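Local coordinates for protein plantazolicin methyltransferase BamL (Bacillus amyloliquefaciens subsp. plantarum, PDB 5DLY) that probably transfers methyl groups from S-adenosyl-L-methionine to the amino end of desmethylplantazolicin, completing the antibiotic plantazolicin, at residues P60-D65 / K123-F128; I127-C132 / S154-V159; Q197-V202 / G260-N265. One frame throughout, in Å; residues are numbered along the deposited sequence.

All three contacts reach one seven-stranded sheet, the Rossmann-like core of a class I methyltransferase, and read across it in order. Contact 1 pairs strand 62-66 with 124-130; contact 2 shares Ile127 and Phe128 with it and pairs 124-130 with 154-160, the centres of contacts 1 and 2 lying about 10 Å apart. Contact 3 sets helix 192-203 against the next strand, antiparallel 258-265, whose Ile262 O receives Ile156 N of contact 2 at 2.8 Å in a probable hydrogen bond. Contact 2 touches S-adenosyl-L-homocysteine and the substrate analog directly. The side chain of Asp65 in contact 1 comes to about 5 Å from the cofactor product, whereas contact 3 lies away from the pockets.

Contact 1: P60-D65 / K123-F128; sequences PYSVLD and KQDIIF
Val63, Leu64 and Asp65 pair in parallel with Ile126, Ile127 and Phe128, the two short strands running 4.7 Å apart at 20°. The backbone ladder runs from Ile126 N to Ser62 O, through Leu64 N to Ile126 O, and on to Phe128 N and Leu64 O. Just before it, where segment 123-128 turns a corner at Asp125, side chains take over the pairing. Asp125 OD2 accepts Tyr61 N at 2.8 Å in an almost straight bond, met on the anti side of the carboxylate. The same oxygen forms a salt bridge with Arg58, while OD1 is hydrogen-bonded to Ser151 OG, so both carboxylate oxygens are engaged. Ser62 holds its hydroxyl between backbone N and carbonyl carbon (chi1 54°), which brings OG to 3.0 Å from Asp125 N as acceptor; a water 2.6 Å from OG bridges on to Lys123 O. Gln124 bends at its second torsion and lays OE1 3.6 Å from Leu64 CB, its NE2 being tied to Lys122 O. On the face of Val63, Ile126 reaches across with CD1 to Pro60 CG at 3.5 Å, and its CB lies beside Val63 CG2. Asp65 and Phe128 point the same way, carboxylate and ring planes 24° apart, with OD1 3.4 Å from ring atom CD2. These are the central parallel strands of the Rossmann-like methyltransferase fold. Helix 23-56 covers Pro60, Asp125, Ile126 and Phe128, with Phe48 edge-to-face against the Phe128 ring; helix 72-80 packs on Val63 and Asp65, and strand 85-90 pairs with the other edge of strand 62-66.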
loop_
_atom_site.group_PDB
_atom_site.type_symbol
_atom_site.label_atom_id
_atom_site.label_comp_id
_atom_site.label_asym_id
_atom_site.label_seq_id
_atom_site.Cartn_x
_atom_site.Cartn_y
_atom_site.Cartn_z
ATOM N N PRO A 60 -15.994 -3.713 -6.191
ATOM C CA PRO A 60 -15.097 -3.466 -7.318
ATOM C C PRO A 60 -15.038 -4.669 -8.257
ATOM O O PRO A 60 -15.231 -5.808 -7.814
ATOM C CB PRO A 60 -13.739 -3.274 -6.638
ATOM C CG PRO A 60 -13.860 -4.025 -5.348
ATOM C CD PRO A 60 -15.262 -3.752 -4.910
ATOM N N TYR A 61 -14.773 -4.413 -9.542
ATOM C CA TYR A 61 -14.628 -5.481 -10.532
ATOM C C TYR A 61 -13.177 -5.935 -10.651
ATOM O O TYR A 61 -12.897 -6.996 -11.202
ATOM C CB TYR A 61 -15.091 -5.032 -11.923
ATOM C CG TYR A 61 -16.566 -4.765 -12.065
ATOM C CD1 TYR A 61 -17.018 -3.555 -12.573
ATOM C CD2 TYR A 61 -17.509 -5.725 -11.703
ATOM C CE1 TYR A 61 -18.373 -3.298 -12.717
ATOM C CE2 TYR A 61 -18.868 -5.477 -11.845
ATOM C CZ TYR A 61 -19.287 -4.259 -12.344
ATOM O OH TYR A 61 -20.630 -4.002 -12.489
ATOM N N SER A 62 -12.256 -5.105 -10.165
ATOM C CA SER A 62 -10.836 -5.310 -10.402
ATOM C C SER A 62 -10.002 -4.665 -9.303
ATOM O O SER A 62 -10.332 -3.570 -8.830
ATOM C CB SER A 62 -10.435 -4.740 -11.772
ATOM O OG SER A 62 -10.814 -3.371 -11.908
ATOM N N VAL A 63 -8.937 -5.357 -8.905
ATOM C CA VAL A 63 -7.927 -4.831 -7.983
ATOM C C VAL A 63 -6.556 -5.082 -8.593
ATOM O O VAL A 63 -6.250 -6.203 -8.986
ATOM C CB VAL A 63 -8.003 -5.483 -6.582
ATOM C CG1 VAL A 63 -6.889 -4.969 -5.674
ATOM C CG2 VAL A 63 -9.352 -5.202 -5.934
ATOM N N LEU A 64 -5.767 -4.016 -8.690
ATOM C CA LEU A 64 -4.375 -4.075 -9.104
ATOM C C LEU A 64 -3.491 -3.821 -7.884
ATOM O O LEU A 64 -3.579 -2.764 -7.260
ATOM C CB LEU A 64 -4.106 -3.045 -10.209
ATOM C CG LEU A 64 -2.638 -2.744 -10.559
ATOM C CD1 LEU A 64 -1.922 -3.986 -11.084
ATOM C CD2 LEU A 64 -2.551 -1.603 -11.561
ATOM N N ASP A 65 -2.645 -4.793 -7.558
ATOM C CA ASP A 65 -1.796 -4.722 -6.373
ATOM C C ASP A 65 -0.356 -4.403 -6.756
ATOM O O ASP A 65 0.320 -5.191 -7.444
ATOM C CB ASP A 65 -1.878 -6.052 -5.602
ATOM C CG ASP A 65 -1.255 -5.974 -4.226
ATOM O OD1 ASP A 65 -1.220 -4.868 -3.653
ATOM O OD2 ASP A 65 -0.808 -7.016 -3.710
ATOM N N LYS A 123 -9.167 -0.448 -17.437
ATOM C CA LYS A 123 -9.098 0.430 -16.273
ATOM C C LYS A 123 -9.446 -0.343 -15.004
ATOM O O LYS A 123 -10.227 -1.309 -15.033
ATOM C CB LYS A 123 -10.001 1.655 -16.441
ATOM C CG LYS A 123 -9.772 2.438 -17.729
ATOM C CD LYS A 123 -8.372 3.018 -17.827
ATOM C CE LYS A 123 -8.202 3.847 -19.097
ATOM N NZ LYS A 123 -8.222 3.001 -20.325
ATOM N N GLN A 124 -8.857 0.092 -13.894
ATOM C CA GLN A 124 -8.931 -0.620 -12.621
ATOM C C GLN A 124 -9.793 0.136 -11.622
ATOM O O GLN A 124 -9.719 1.368 -11.540
ATOM C CB GLN A 124 -7.528 -0.793 -12.040
ATOM C CG GLN A 124 -6.589 -1.560 -12.954
ATOM C CD GLN A 124 -7.011 -3.009 -13.131
ATOM O OE1 GLN A 124 -6.955 -3.807 -12.193
ATOM N NE2 GLN A 124 -7.425 -3.361 -14.353
ATOM N N ASP A 125 -10.593 -0.598 -10.857
ATOM C CA ASP A 125 -11.459 0.003 -9.850
ATOM C C ASP A 125 -10.681 0.351 -8.577
ATOM O O ASP A 125 -10.945 1.373 -7.943
ATOM C CB ASP A 125 -12.636 -0.922 -9.515
ATOM C CG ASP A 125 -13.726 -0.919 -10.583
ATOM O OD1 ASP A 125 -13.733 -0.038 -11.472
ATOM O OD2 ASP A 125 -14.589 -1.822 -10.520
ATOM N N ILE A 126 -9.733 -0.509 -8.210
ATOM C CA ILE A 126 -8.863 -0.273 -7.059
ATOM C C ILE A 126 -7.426 -0.562 -7.438
ATOM O O ILE A 126 -7.132 -1.603 -8.021
ATOM C CB ILE A 126 -9.258 -1.158 -5.853
ATOM C CG1 ILE A 126 -10.736 -0.925 -5.492
ATOM C CG2 ILE A 126 -8.324 -0.908 -4.668
ATOM C CD1 ILE A 126 -11.265 -1.822 -4.397
ATOM N N ILE A 127 -6.550 0.376 -7.105
ATOM C CA ILE A 127 -5.115 0.184 -7.201
ATOM C C ILE A 127 -4.565 0.313 -5.780
ATOM O O ILE A 127 -4.817 1.303 -5.102
ATOM C CB ILE A 127 -4.470 1.195 -8.181
ATOM C CG1 ILE A 127 -5.117 1.076 -9.570
ATOM C CG2 ILE A 127 -2.961 0.989 -8.237
ATOM C CD1 ILE A 127 -4.666 2.120 -10.577
ATOM N N PHE A 128 -3.850 -0.711 -5.324
ATOM C CA PHE A 128 -3.398 -0.799 -3.934
ATOM C C PHE A 128 -1.879 -0.716 -3.890
ATOM O O PHE A 128 -1.185 -1.424 -4.626
ATOM C CB PHE A 128 -3.856 -2.158 -3.393
ATOM C CG PHE A 128 -3.748 -2.340 -1.890
ATOM C CD1 PHE A 128 -3.966 -1.303 -0.986
ATOM C CD2 PHE A 128 -3.489 -3.619 -1.383
ATOM C CE1 PHE A 128 -3.920 -1.533 0.385
ATOM C CE2 PHE A 128 -3.439 -3.848 -0.025
ATOM C CZ PHE A 128 -3.654 -2.804 0.863
HETATM O O HOH W 1 -12.663 -2.901 -13.674
#

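Contact 2: I127-C132 / S154-V159; sequences IFIHLC and SCIYIV. With SAH (S-adenosyl-L-homocysteine), chain C; 5D7 (prop-2-en-1-yl 2-[(1S)-1-amino-4-carbamimidamidobutyl]-1,3-thiazole-4-carboxylate), chain B.
Phe128 and Tyr157 stand side by side on one face of a parallel strand pair, pointing the same way, with Phe128 CE1 3.8 Å from Tyr157 CD2. Each ring has a face covered from its own strand: His130 CB sits over the rim of the Phe128 ring, and Val159 CG2 lies 3.4 Å above the plane of the Tyr157 ring. Val159 in turn runs alongside His130, and its CG1 meets Leu131 CD2. On the other face Ile129 sends CG1 anti to its carbonyl carbon (chi1 -47°), placing CD1 at 3.9 Å from both Ile158 CG1, which runs beside it, and Ile156 CG2, which it crosses at a slant. Five backbone hydrogen bonds join the strands, ending with Leu131 N to Val159 O at 2.7 Å. There the strands part, and a water bridges them, donating to Ile129 O and Val159 O and accepting from Cys132 N. These are the C-terminal ends of the parallel strands, where Rossmann-like methyltransferases bind their ligands. His130 O takes the amino group of S-adenosyl-L-homocysteine, whose N is 2.8 Å away; the next carbonyl, Leu131 O, takes the amino N of the substrate analog at 3.0 Å. Successive carbonyls thus hold the two amines, and Cys132 CB packs on the ribose. Helix 139-148 covers the isoleucine face through Leu146, helix 23-56 the aromatic face, while strands 62-66 and 258-265 flank the pair.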
loop_
_atom_site.group_PDB
_atom_site.type_symbol
_atom_site.label_atom_id
_atom_site.label_comp_id
_atom_site.label_asym_id
_atom_site.label_seq_id
_atom_site.Cartn_x
_atom_site.Cartn_y
_atom_site.Cartn_z
ATOM N N ILE A 127 -6.550 0.376 -7.105
ATOM C CA ILE A 127 -5.115 0.184 -7.201
ATOM C C ILE A 127 -4.565 0.313 -5.780
ATOM O O ILE A 127 -4.817 1.303 -5.102
ATOM C CB ILE A 127 -4.470 1.195 -8.181
ATOM C CG1 ILE A 127 -5.117 1.076 -9.570
ATOM C CG2 ILE A 127 -2.961 0.989 -8.237
ATOM C CD1 ILE A 127 -4.666 2.120 -10.577
ATOM N N PHE A 128 -3.850 -0.711 -5.324
ATOM C CA PHE A 128 -3.398 -0.799 -3.934
ATOM C C PHE A 128 -1.879 -0.716 -3.890
ATOM O O PHE A 128 -1.185 -1.424 -4.626
ATOM C CB PHE A 128 -3.856 -2.158 -3.393
ATOM C CG PHE A 128 -3.748 -2.340 -1.890
ATOM C CD1 PHE A 128 -3.966 -1.303 -0.986
ATOM C CD2 PHE A 128 -3.489 -3.619 -1.383
ATOM C CE1 PHE A 128 -3.920 -1.533 0.385
ATOM C CE2 PHE A 128 -3.439 -3.848 -0.025
ATOM C CZ PHE A 128 -3.654 -2.804 0.863
ATOM N N ILE A 129 -1.355 0.176 -3.053
ATOM C CA ILE A 129 0.095 0.296 -2.881
ATOM C C ILE A 129 0.373 0.195 -1.387
ATOM O O ILE A 129 0.380 1.201 -0.662
ATOM C CB ILE A 129 0.654 1.632 -3.429
ATOM C CG1 ILE A 129 0.107 1.947 -4.837
ATOM C CG2 ILE A 129 2.169 1.580 -3.438
ATOM C CD1 ILE A 129 0.619 3.265 -5.405
ATOM N N HIS A 130 0.598 -1.029 -0.916
ATOM C CA HIS A 130 0.659 -1.290 0.512
ATOM C C HIS A 130 2.091 -1.506 0.976
ATOM O O HIS A 130 2.772 -2.441 0.547
ATOM C CB HIS A 130 -0.207 -2.524 0.834
ATOM C CG HIS A 130 -0.416 -2.770 2.298
ATOM N ND1 HIS A 130 -1.252 -2.005 3.081
ATOM C CD2 HIS A 130 0.066 -3.747 3.102
ATOM C CE1 HIS A 130 -1.242 -2.477 4.317
ATOM N NE2 HIS A 130 -0.457 -3.541 4.354
ATOM N N LEU A 131 2.525 -0.633 1.885
ATOM C CA LEU A 131 3.827 -0.738 2.548
ATOM C C LEU A 131 5.018 -0.868 1.579
ATOM O O LEU A 131 5.961 -1.646 1.818
ATOM C CB LEU A 131 3.794 -1.841 3.638
ATOM C CG LEU A 131 2.663 -1.756 4.676
ATOM C CD1 LEU A 131 2.721 -2.921 5.660
ATOM C CD2 LEU A 131 2.700 -0.422 5.419
ATOM N N CYS A 132 4.989 -0.104 0.489
ATOM C CA CYS A 132 6.105 -0.156 -0.472
ATOM C C CYS A 132 6.429 1.134 -1.224
ATOM O O CYS A 132 7.403 1.165 -1.968
ATOM C CB CYS A 132 5.909 -1.290 -1.483
ATOM S SG CYS A 132 4.459 -1.144 -2.548
ATOM N N SER A 154 -13.266 4.821 -8.935
ATOM C CA SER A 154 -12.049 4.126 -8.528
ATOM C C SER A 154 -11.266 4.856 -7.454
ATOM O O SER A 154 -11.487 6.037 -7.186
ATOM C CB SER A 154 -11.130 3.931 -9.742
ATOM O OG SER A 154 -10.766 5.201 -10.269
ATOM N N CYS A 155 -10.302 4.143 -6.874
ATOM C CA CYS A 155 -9.341 4.779 -5.990
ATOM C C CYS A 155 -8.001 4.066 -6.004
ATOM O O CYS A 155 -7.937 2.852 -6.217
ATOM C CB CYS A 155 -9.869 4.866 -4.551
ATOM S SG CYS A 155 -10.227 3.256 -3.831
ATOM N N ILE A 156 -6.945 4.848 -5.798
ATOM C CA ILE A 156 -5.641 4.330 -5.368
ATOM C C ILE A 156 -5.606 4.487 -3.857
ATOM O O ILE A 156 -5.865 5.583 -3.357
ATOM C CB ILE A 156 -4.454 5.118 -5.970
ATOM C CG1 ILE A 156 -4.585 5.222 -7.491
ATOM C CG2 ILE A 156 -3.127 4.445 -5.600
ATOM C CD1 ILE A 156 -3.498 6.023 -8.177
ATOM N N TYR A 157 -5.276 3.418 -3.136
ATOM C CA TYR A 157 -5.080 3.489 -1.687
ATOM C C TYR A 157 -3.631 3.141 -1.363
ATOM O O TYR A 157 -3.151 2.069 -1.725
ATOM C CB TYR A 157 -6.064 2.569 -0.947
ATOM C CG TYR A 157 -5.978 2.615 0.570
ATOM C CD1 TYR A 157 -5.814 3.826 1.243
ATOM C CD2 TYR A 157 -6.085 1.443 1.337
ATOM C CE1 TYR A 157 -5.747 3.874 2.637
ATOM C CE2 TYR A 157 -6.026 1.481 2.726
ATOM C CZ TYR A 157 -5.843 2.704 3.369
ATOM O OH TYR A 157 -5.772 2.762 4.746
ATOM N N ILE A 158 -2.949 4.057 -0.681
ATOM C CA ILE A 158 -1.520 3.958 -0.386
ATOM C C ILE A 158 -1.347 3.968 1.122
ATOM O O ILE A 158 -1.875 4.857 1.795
ATOM C CB ILE A 158 -0.743 5.173 -0.968
ATOM C CG1 ILE A 158 -0.965 5.307 -2.482
ATOM C CG2 ILE A 158 0.751 5.065 -0.659
ATOM C CD1 ILE A 158 -0.458 6.608 -3.082
ATOM N N VAL A 159 -0.640 2.975 1.660
ATOM C CA VAL A 159 -0.328 2.923 3.086
ATOM C C VAL A 159 1.178 2.764 3.174
ATOM O O VAL A 159 1.729 1.882 2.558
ATOM C CB VAL A 159 -1.032 1.735 3.792
ATOM C CG1 VAL A 159 -0.756 1.748 5.294
ATOM C CG2 VAL A 159 -2.529 1.791 3.541
HETATM N N SAH C . 2.613 -4.860 -0.817
HETATM C CA SAH C . 3.448 -5.755 0.048
HETATM C CB SAH C . 4.839 -5.153 0.221
HETATM C CG SAH C . 5.911 -6.243 0.141
HETATM S SD SAH C . 7.518 -5.638 0.586
HETATM C C SAH C . 2.802 -5.913 1.397
HETATM O O SAH C . 1.665 -5.508 1.608
HETATM O OXT SAH C . 3.397 -6.443 2.335
HETATM C "C5'" SAH C . 7.875 -4.485 -0.708
HETATM C "C4'" SAH C . 7.739 -5.082 -2.103
HETATM O "O4'" SAH C . 7.830 -4.033 -3.077
HETATM C "C3'" SAH C . 8.863 -6.062 -2.438
HETATM O "O3'" SAH C . 8.311 -7.342 -2.801
HETATM C "C2'" SAH C . 9.620 -5.400 -3.583
HETATM O "O2'" SAH C . 10.182 -6.302 -4.541
HETATM C "C1'" SAH C . 8.527 -4.547 -4.204
HETATM N N9 SAH C . 9.001 -3.430 -5.052
HETATM C C8 SAH C . 9.955 -2.524 -4.745
HETATM N N7 SAH C . 10.127 -1.647 -5.758
HETATM C C5 SAH C . 9.261 -1.986 -6.728
HETATM C C6 SAH C . 8.939 -1.465 -8.063
HETATM N N6 SAH C . 9.593 -0.381 -8.522
HETATM N N1 SAH C . 7.968 -2.098 -8.773
HETATM C C2 SAH C . 7.331 -3.182 -8.284
HETATM N N3 SAH C . 7.574 -3.718 -7.059
HETATM C C4 SAH C . 8.527 -3.165 -6.264
HETATM O O9 5D7 B . 4.714 -1.507 8.099
HETATM C C6 5D7 B . 5.835 -1.597 8.576
HETATM O O7 5D7 B . 6.063 -1.379 9.984
HETATM C C8 5D7 B . 5.023 -0.926 10.854
HETATM C C2 5D7 B . 7.004 -1.961 7.742
HETATM N N3 5D7 B . 6.871 -2.394 6.459
HETATM C C4 5D7 B . 8.020 -2.695 5.836
HETATM S S5 5D7 B . 9.336 -2.440 6.937
HETATM C C1 5D7 B . 8.319 -1.916 8.228
HETATM C CA 5D7 B . 8.270 -3.194 4.468
HETATM N N 5D7 B . 6.981 -3.546 3.885
HETATM C CB 5D7 B . 8.996 -2.157 3.599
HETATM C CG 5D7 B . 8.500 -0.712 3.724
HETATM C CD 5D7 B . 8.726 0.007 2.403
HETATM N NE 5D7 B . 8.384 1.415 2.561
HETATM C CZ 5D7 B . 9.160 2.417 2.979
HETATM N NH2 5D7 B . 8.690 3.584 3.061
HETATM N NH1 5D7 B . 10.381 2.212 3.275
HETATM C C3 5D7 B . 5.609 -0.734 12.230
HETATM C C5 5D7 B . 4.895 -0.974 13.312
HETATM O O HOH W 2 2.930 2.085 0.128
#

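Contact 3: Q197-V202 / G260-N265; sequences QLLHVV and GWIIKN
Leu199 reaches down from its helix onto Gly260, Trp261 and Ile262 of the strand, and its side chain makes most of the contact. CB points toward the strand, and CG, anti to the carbonyl carbon (chi1 -70°), carries the branch on to where its two methyls divide the work. CD1 drops directly onto the backbone, 3.9 Å from Gly260 CA and equally far from Trp261 O. CD2 turns to the neighbouring side chain and meets Ile262 CD1 at 3.7 Å, the two side chains crossing obliquely. One helical turn on, Val202 brings CG2 to 4.2 Å from the same Ile262 CD1, approaching nearly at right angles, so the isoleucine tip is touched by both helix residues. No hydrogen bond links the segments; the contact is van der Waals packing, mostly between aliphatic side chains, of a helix lying on a sheet with its axis 9.7 Å from the strand and only 13° off its direction. Trp261 points the other way, stacking on Tyr157, Phe51 and Phe221 and donating NE1 to Gly219 O. Strand 258-265 runs between strands 154-160 and 209-214, with helix 23-56 on the tryptophan side of the sheet. Helix 192-203 packs on the other face beside helix 139-148, whose Val143 touches both Val202 and Ile262.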
loop_
_atom_site.group_PDB
_atom_site.type_symbol
_atom_site.label_atom_id
_atom_site.label_comp_id
_atom_site.label_asym_id
_atom_site.label_seq_id
_atom_site.Cartn_x
_atom_site.Cartn_y
_atom_site.Cartn_z
ATOM N N GLN A 197 1.776 16.989 -0.104
ATOM C CA GLN A 197 2.214 17.785 -1.247
ATOM C C GLN A 197 2.240 16.954 -2.528
ATOM O O GLN A 197 1.785 17.407 -3.585
ATOM C CB GLN A 197 3.586 18.416 -0.987
ATOM C CG GLN A 197 3.967 19.507 -1.986
ATOM C CD GLN A 197 2.895 20.573 -2.160
ATOM O OE1 GLN A 197 2.388 21.141 -1.187
ATOM N NE2 GLN A 197 2.545 20.853 -3.409
ATOM N N LEU A 198 2.758 15.729 -2.430
ATOM C CA LEU A 198 2.812 14.831 -3.580
ATOM C C LEU A 198 1.410 14.522 -4.136
ATOM O O LEU A 198 1.196 14.601 -5.348
ATOM C CB LEU A 198 3.557 13.528 -3.227
ATOM C CG LEU A 198 4.013 12.613 -4.377
ATOM C CD1 LEU A 198 5.236 11.807 -3.953
ATOM C CD2 LEU A 198 2.904 11.689 -4.865
ATOM N N LEU A 199 0.467 14.173 -3.258
ATOM C CA LEU A 199 -0.892 13.818 -3.691
ATOM C C LEU A 199 -1.665 15.026 -4.220
ATOM O O LEU A 199 -2.497 14.890 -5.109
ATOM C CB LEU A 199 -1.676 13.087 -2.591
ATOM C CG LEU A 199 -1.241 11.651 -2.234
ATOM C CD1 LEU A 199 -2.405 10.866 -1.651
ATOM C CD2 LEU A 199 -0.638 10.871 -3.395
ATOM N N HIS A 200 -1.359 16.206 -3.687
ATOM C CA HIS A 200 -1.892 17.446 -4.236
ATOM C C HIS A 200 -1.422 17.665 -5.671
ATOM O O HIS A 200 -2.228 17.917 -6.568
ATOM C CB HIS A 200 -1.486 18.629 -3.361
ATOM C CG HIS A 200 -1.792 19.959 -3.973
ATOM N ND1 HIS A 200 -3.072 20.343 -4.314
ATOM C CD2 HIS A 200 -0.984 20.992 -4.309
ATOM C CE1 HIS A 200 -3.039 21.559 -4.833
ATOM N NE2 HIS A 200 -1.786 21.975 -4.840
ATOM N N VAL A 201 -0.118 17.544 -5.878
ATOM C CA VAL A 201 0.503 17.814 -7.171
ATOM C C VAL A 201 0.017 16.868 -8.275
ATOM O O VAL A 201 -0.257 17.303 -9.396
ATOM C CB VAL A 201 2.042 17.861 -7.036
ATOM C CG1 VAL A 201 2.731 17.805 -8.388
ATOM C CG2 VAL A 201 2.438 19.124 -6.286
ATOM N N VAL A 202 -0.129 15.586 -7.948
ATOM C CA VAL A 202 -0.522 14.594 -8.950
ATOM C C VAL A 202 -2.030 14.578 -9.234
ATOM O O VAL A 202 -2.466 13.957 -10.206
ATOM C CB VAL A 202 -0.028 13.163 -8.599
ATOM C CG1 VAL A 202 1.482 13.143 -8.407
ATOM C CG2 VAL A 202 -0.750 12.617 -7.375
ATOM N N GLY A 260 -3.063 7.369 2.227
ATOM C CA GLY A 260 -3.359 8.304 1.139
ATOM C C GLY A 260 -4.340 7.703 0.162
ATOM O O GLY A 260 -4.267 6.507 -0.139
ATOM N N TRP A 261 -5.288 8.522 -0.293
ATOM C CA TRP A 261 -6.261 8.116 -1.301
ATOM C C TRP A 261 -6.226 9.066 -2.474
ATOM O O TRP A 261 -6.168 10.292 -2.292
ATOM C CB TRP A 261 -7.696 8.124 -0.748
ATOM C CG TRP A 261 -7.916 7.317 0.488
ATOM C CD1 TRP A 261 -7.600 7.676 1.761
ATOM C CD2 TRP A 261 -8.519 6.021 0.567
ATOM N NE1 TRP A 261 -7.951 6.679 2.638
ATOM C CE2 TRP A 261 -8.529 5.655 1.934
ATOM C CE3 TRP A 261 -9.069 5.139 -0.379
ATOM C CZ2 TRP A 261 -9.042 4.432 2.377
ATOM C CZ3 TRP A 261 -9.581 3.918 0.062
ATOM C CH2 TRP A 261 -9.561 3.577 1.431
ATOM N N ILE A 262 -6.250 8.491 -3.674
ATOM C CA ILE A 262 -6.484 9.224 -4.908
ATOM C C ILE A 262 -7.796 8.666 -5.458
ATOM O O ILE A 262 -7.883 7.486 -5.819
ATOM C CB ILE A 262 -5.304 9.062 -5.889
ATOM C CG1 ILE A 262 -4.056 9.759 -5.340
ATOM C CG2 ILE A 262 -5.621 9.671 -7.247
ATOM C CD1 ILE A 262 -2.757 9.234 -5.920
ATOM N N ILE A 263 -8.823 9.513 -5.482
ATOM C CA ILE A 263 -10.199 9.077 -5.728
ATOM C C ILE A 263 -10.717 9.659 -7.041
ATOM O O ILE A 263 -10.685 10.871 -7.234
ATOM C CB ILE A 263 -11.122 9.517 -4.566
ATOM C CG1 ILE A 263 -10.670 8.865 -3.254
ATOM C CG2 ILE A 263 -12.583 9.176 -4.860
ATOM C CD1 ILE A 263 -10.890 9.735 -2.032
ATOM N N LYS A 264 -11.166 8.794 -7.940
ATOM C CA LYS A 264 -11.766 9.259 -9.190
ATOM C C LYS A 264 -13.259 8.947 -9.231
ATOM O O LYS A 264 -13.690 7.804 -9.035
ATOM C CB LYS A 264 -11.039 8.696 -10.425
ATOM C CG LYS A 264 -11.532 9.280 -11.747
ATOM C CD LYS A 264 -10.674 8.806 -12.907
ATOM C CE LYS A 264 -11.146 9.400 -14.228
ATOM N NZ LYS A 264 -10.132 9.187 -15.295
ATOM N N ASN A 265 -14.041 9.986 -9.495
ATOM C CA ASN A 265 -15.479 9.854 -9.628
ATOM C C ASN A 265 -15.955 10.720 -10.788
ATOM O O ASN A 265 -16.209 11.918 -10.622
ATOM C CB ASN A 265 -16.176 10.242 -8.322
ATOM C CG ASN A 265 -17.662 9.918 -8.321
ATOM O OD1 ASN A 265 -18.175 9.250 -9.221
ATOM N ND2 ASN A 265 -18.361 10.388 -7.299
#